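Subtilase cytotoxin subunit A (Escherichia coli, PDB 2IY9) cleaves the host endoplasmic reticulum chaperone BiP/HSPA5 as the serine-protease subunit of an AB5 toxin, inducing an ER stress response and eventual cell death. Local coordinates at residues L139-E144 against N289-A294; V46-V51 against V281-T286. All blocks are in the same frame, centred on the assembly; numbering follows the deposited sequence.

Interaction 1 (L139-E144 against N289-A294); sequences LAPGEE and NPRATA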
loop_
_atom_site.group_PDB
_atom_site.type_symbol
_atom_site.label_atom_id
_atom_site.label_comp_id
_atom_site.label_asym_id
_atom_site.label_seq_id
_atom_site.Cartn_x
_atom_site.Cartn_y
_atom_site.Cartn_z
ATOM N N LEU A 139 20.503 2.512 2.397
ATOM C CA LEU A 139 19.499 2.141 1.405
ATOM C C LEU A 139 19.725 2.906 0.096
ATOM O O LEU A 139 19.797 4.139 0.087
ATOM C CB LEU A 139 18.090 2.429 1.939
ATOM C CG LEU A 139 17.616 1.549 3.094
ATOM C CD1 LEU A 139 16.350 2.100 3.742
ATOM C CD2 LEU A 139 17.423 0.109 2.601
ATOM N N ALA A 140 19.847 2.158 -0.994
ATOM C CA ALA A 140 20.026 2.721 -2.318
ATOM C C ALA A 140 18.694 3.317 -2.784
ATOM O O ALA A 140 17.641 2.972 -2.226
ATOM C CB ALA A 140 20.514 1.630 -3.283
ATOM N N PRO A 141 18.727 4.197 -3.818
ATOM C CA PRO A 141 17.477 4.740 -4.351
ATOM C C PRO A 141 16.624 3.570 -4.840
ATOM O O PRO A 141 17.146 2.658 -5.480
ATOM C CB PRO A 141 17.939 5.586 -5.546
ATOM C CG PRO A 141 19.381 5.912 -5.248
ATOM C CD PRO A 141 19.902 4.684 -4.567
ATOM N N GLY A 142 15.341 3.570 -4.516
ATOM C CA GLY A 142 14.476 2.452 -4.912
ATOM C C GLY A 142 14.346 1.349 -3.867
ATOM O O GLY A 142 13.463 0.497 -3.984
ATOM N N GLU A 143 15.235 1.351 -2.870
ATOM C CA GLU A 143 15.144 0.420 -1.737
ATOM C C GLU A 143 14.305 1.055 -0.631
ATOM O O GLU A 143 14.731 2.031 -0.001
ATOM C CB GLU A 143 16.538 0.023 -1.217
ATOM C CG GLU A 143 17.410 -0.694 -2.264
ATOM C CD GLU A 143 18.799 -1.088 -1.764
ATOM O OE1 GLU A 143 19.263 -0.565 -0.722
ATOM O OE2 GLU A 143 19.437 -1.942 -2.422
ATOM N N GLU A 144 13.104 0.509 -0.426
ATOM C CA GLU A 144 12.153 0.997 0.595
ATOM C C GLU A 144 11.722 2.463 0.378
ATOM O O GLU A 144 11.467 3.220 1.332
ATOM C CB GLU A 144 12.687 0.741 2.014
ATOM C CG GLU A 144 13.030 -0.727 2.278
ATOM C CD GLU A 144 13.082 -1.065 3.752
ATOM O OE1 GLU A 144 14.189 -1.303 4.264
ATOM O OE2 GLU A 144 12.017 -1.102 4.398
ATOM N N ASN A 289 12.739 5.129 -12.582
ATOM C CA ASN A 289 13.591 6.171 -12.012
ATOM C C ASN A 289 13.470 6.181 -10.500
ATOM O O ASN A 289 12.597 6.860 -9.949
ATOM C CB ASN A 289 13.285 7.559 -12.584
ATOM C CG ASN A 289 14.210 8.641 -12.021
ATOM O OD1 ASN A 289 15.263 8.352 -11.442
ATOM N ND2 ASN A 289 13.809 9.888 -12.177
ATOM N N PRO A 290 14.333 5.410 -9.823
ATOM C CA PRO A 290 14.281 5.298 -8.364
ATOM C C PRO A 290 14.720 6.576 -7.653
ATOM O O PRO A 290 14.419 6.758 -6.470
ATOM C CB PRO A 290 15.253 4.162 -8.070
ATOM C CG PRO A 290 16.187 4.147 -9.236
ATOM C CD PRO A 290 15.385 4.556 -10.408
ATOM N N ARG A 291 15.424 7.454 -8.367
ATOM C CA ARG A 291 15.830 8.737 -7.803
ATOM C C ARG A 291 14.782 9.834 -7.966
ATOM O O ARG A 291 15.043 10.977 -7.589
ATOM C CB ARG A 291 17.139 9.220 -8.431
ATOM C CG ARG A 291 18.321 8.291 -8.233
ATOM C CD ARG A 291 19.570 8.849 -8.902
ATOM N NE ARG A 291 19.562 8.669 -10.358
ATOM C CZ ARG A 291 19.180 9.590 -11.248
ATOM N NH1 ARG A 291 18.757 10.789 -10.858
ATOM N NH2 ARG A 291 19.226 9.309 -12.546
ATOM N N ALA A 292 13.615 9.510 -8.528
ATOM C CA ALA A 292 12.539 10.505 -8.671
ATOM C C ALA A 292 12.027 10.932 -7.301
ATOM O O ALA A 292 12.174 10.196 -6.318
ATOM C CB ALA A 292 11.398 9.968 -9.508
ATOM N N THR A 293 11.448 12.125 -7.235
ATOM C CA THR A 293 10.932 12.629 -5.975
ATOM C C THR A 293 9.642 11.898 -5.651
ATOM O O THR A 293 8.940 11.420 -6.560
ATOM C CB THR A 293 10.670 14.150 -6.013
ATOM O OG1 THR A 293 9.639 14.446 -6.961
ATOM C CG2 THR A 293 11.945 14.919 -6.370
ATOM N N ALA A 294 9.344 11.806 -4.357
ATOM C CA ALA A 294 8.060 11.310 -3.870
ATOM C C ALA A 294 6.912 12.091 -4.507
ATOM O O ALA A 294 5.920 11.504 -4.944
ATOM C CB ALA A 294 7.994 11.428 -2.366
#

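Interaction 2 (V46-V51 against V281-T286); sequences VVVSVV and VLAAMT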
loop_
_atom_site.group_PDB
_atom_site.type_symbol
_atom_site.label_atom_id
_atom_site.label_comp_id
_atom_site.label_asym_id
_atom_site.label_seq_id
_atom_site.Cartn_x
_atom_site.Cartn_y
_atom_site.Cartn_z
ATOM N N VAL A 46 14.128 -2.841 -6.932
ATOM C CA VAL A 46 13.102 -2.106 -6.217
ATOM C C VAL A 46 12.674 -2.975 -5.063
ATOM O O VAL A 46 12.256 -4.111 -5.271
ATOM C CB VAL A 46 11.872 -1.819 -7.118
ATOM C CG1 VAL A 46 10.742 -1.173 -6.312
ATOM C CG2 VAL A 46 12.255 -0.920 -8.287
ATOM N N VAL A 47 12.786 -2.436 -3.853
ATOM C CA VAL A 47 12.379 -3.125 -2.638
ATOM C C VAL A 47 11.194 -2.369 -2.048
ATOM O O VAL A 47 11.297 -1.183 -1.724
ATOM C CB VAL A 47 13.523 -3.177 -1.592
ATOM C CG1 VAL A 47 13.073 -3.915 -0.341
ATOM C CG2 VAL A 47 14.787 -3.823 -2.178
ATOM N N VAL A 48 10.068 -3.059 -1.913
ATOM C CA VAL A 48 8.903 -2.474 -1.276
ATOM C C VAL A 48 8.916 -2.844 0.204
ATOM O O VAL A 48 9.117 -4.009 0.576
ATOM C CB VAL A 48 7.592 -2.960 -1.938
ATOM C CG1 VAL A 48 6.360 -2.397 -1.205
ATOM C CG2 VAL A 48 7.567 -2.574 -3.424
ATOM N N SER A 49 8.722 -1.839 1.051
ATOM C CA SER A 49 8.644 -2.074 2.481
ATOM C C SER A 49 7.248 -2.613 2.827
ATOM O O SER A 49 6.237 -2.050 2.411
ATOM C CB SER A 49 8.965 -0.772 3.226
ATOM O OG SER A 49 9.121 -1.021 4.616
ATOM N N VAL A 50 7.194 -3.730 3.546
ATOM C CA VAL A 50 5.909 -4.268 3.991
ATOM C C VAL A 50 5.852 -4.173 5.514
ATOM O O VAL A 50 6.437 -5.004 6.231
ATOM C CB VAL A 50 5.633 -5.695 3.461
ATOM C CG1 VAL A 50 4.395 -6.310 4.139
ATOM C CG2 VAL A 50 5.430 -5.660 1.964
ATOM N N VAL A 51 5.174 -3.121 5.983
ATOM C CA VAL A 51 5.060 -2.817 7.410
ATOM C C VAL A 51 3.756 -3.480 7.858
ATOM O O VAL A 51 2.640 -3.033 7.516
ATOM C CB VAL A 51 5.089 -1.291 7.680
ATOM C CG1 VAL A 51 5.110 -1.003 9.193
ATOM C CG2 VAL A 51 6.314 -0.647 7.000
ATOM N N VAL A 281 2.032 -1.123 -8.121
ATOM C CA VAL A 281 2.063 -0.214 -9.272
ATOM C C VAL A 281 3.148 0.843 -9.043
ATOM O O VAL A 281 3.951 1.100 -9.921
ATOM C CB VAL A 281 0.685 0.437 -9.544
ATOM C CG1 VAL A 281 0.779 1.475 -10.687
ATOM C CG2 VAL A 281 -0.370 -0.650 -9.856
ATOM N N LEU A 282 3.185 1.432 -7.854
ATOM C CA LEU A 282 4.242 2.386 -7.543
ATOM C C LEU A 282 5.634 1.746 -7.634
ATOM O O LEU A 282 6.576 2.381 -8.120
ATOM C CB LEU A 282 4.017 3.041 -6.182
ATOM C CG LEU A 282 2.943 4.127 -6.084
ATOM C CD1 LEU A 282 2.551 4.309 -4.594
ATOM C CD2 LEU A 282 3.404 5.446 -6.683
ATOM N N ALA A 283 5.754 0.491 -7.206
ATOM C CA ALA A 283 7.026 -0.246 -7.334
ATOM C C ALA A 283 7.466 -0.337 -8.796
ATOM O O ALA A 283 8.633 -0.083 -9.117
ATOM C CB ALA A 283 6.917 -1.636 -6.719
ATOM N N ALA A 284 6.524 -0.694 -9.669
ATOM C CA ALA A 284 6.765 -0.805 -11.100
ATOM C C ALA A 284 7.234 0.525 -11.692
ATOM O O ALA A 284 8.180 0.562 -12.470
ATOM C CB ALA A 284 5.507 -1.296 -11.809
ATOM N N MET A 285 6.566 1.617 -11.317
ATOM C CA MET A 285 6.982 2.954 -11.729
ATOM C C MET A 285 8.406 3.281 -11.266
ATOM O O MET A 285 9.233 3.767 -12.056
ATOM C CB MET A 285 6.018 3.995 -11.180
ATOM C CG MET A 285 4.586 3.829 -11.660
ATOM S SD MET A 285 3.416 4.809 -10.719
ATOM C CE MET A 285 3.860 6.492 -11.108
ATOM N N THR A 286 8.707 2.984 -10.001
ATOM C CA THR A 286 10.008 3.365 -9.419
ATOM C C THR A 286 11.179 2.706 -10.147
ATOM O O THR A 286 12.276 3.272 -10.204
ATOM C CB THR A 286 10.118 3.021 -7.923
ATOM O OG1 THR A 286 10.098 1.602 -7.763
ATOM C CG2 THR A 286 8.991 3.651 -7.115
#

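Interaction 1 (L139-E144 against N289-A294)
Pro-290 sets the CB of its ring against the peptide that joins Pro-141 to Gly-142, and two turns meet there. On one side is a type II turn from Ala-140 to Glu-143, in the loop between helix 125-134 and strand 147-149. The other is a type I turn, Asn-289 to Ala-292, in the link from helix 271-288 to helix 294-304. Pro-290 CB lies 3.5 Å from Pro-141 O and 3.6 Å from Gly-142 N. The two CB atoms of Pro-141 and Pro-290 are 4.0 Å apart, so the prolines touch through the base of their rings.

Arg-291 can be followed outward. Its CB carries CG beside the backbone N (chi1 -60°), which lays CG along the Pro-141 ring, 3.8 Å from CB of Pro-141 and 4.0 Å from its CG. The two side chains run alongside each other in the same direction. CD extends the chain, but a bend at chi3 (-77°) swings NE and the guanidinium back over the arginine's own turn, where Asn-289 OD1 sits 4.1 Å above the centre of the guanidinium plane.

Gly-142 takes a positive phi (93°), as the third residue of a type II turn does, and lies close against Pro-290. Glu-143 N closes that turn on Ala-140 O at 3.0 Å, and Glu-143 OE1 also accepts from Ala-140 N (2.8 Å), which meets it from above the carboxylate plane. Lys-145 grips Pro-290 O and Ala-292 O. Polar groups thus bond within their turn or to third residues; across the contact, ring and methylene carbons meet carbon and peptide, without hydrogen bonds.

Interaction 2 (V46-V51 against V281-T286)
Thr-286 OG1 donates to Ala-283 O, one turn back in helix 271-288, at 2.6 Å, and the methyls of Val-46 close over this pair. In the subtilase fold, this helix starts just before the nucleophile Ser-272 and packs on the central parallel sheet; the contact is where it meets the beginning of strand 47-52. The torsion of Thr-286 (chi1 66°) turns OG1 back over the helix backbone, where the carbonyl of Ala-283 is at hand. The bond reaches Ala-283 O at a C=O...O angle of 122°, with the donor tilted 24° out of the carbonyl plane.

Val-46 straddles the hydroxyl. Its CG1 lies 3.2 Å from Thr-286 OG1 and its CG2 3.4 Å from the same oxygen. Both methyls also approach Ala-283 O, CG1 at 3.7 Å, so the valine presents hydrocarbon to a pair of oxygens already bonded to each other. All four touching residues are buried, and the internal bond lets the threonine hydroxyl sit among methyl groups without a hydrogen-bond partner from the strand.

Ala-283 is the small residue that brings helix and strand close. Its CB points toward the strand and meets a methyl of each of two valines, Val-46 and Val-48, two residues apart; the intervening Val-47 turns away from the helix to strand 111-116. In Val-48 the touching branch is CG2, which stands beside the backbone N and presses on Ala-283 CB at a tight 3.5 Å.

The start of strand 47-52 brings the two contacts together: their centres are 9 Å apart, and 139-144 bonds directly to 46-51. Glu-144 N lies 2.8 Å from Val-47 O, and Glu-144 OE2 is 2.9 Å from Ser-49 OG, both probable hydrogen bonds; the same carboxylate forms a salt bridge with Arg-115. Helix 271-288 supplies the second link, since its residues 281-286 make interaction 2 and the chain leaving it makes interaction 1. Interaction 1 is away from the charge relay system. Interaction 2 is nearer: the Val-48 side chain is about 10 Å from that of Asp-52, while Ser-272 lies at the other end of the helix.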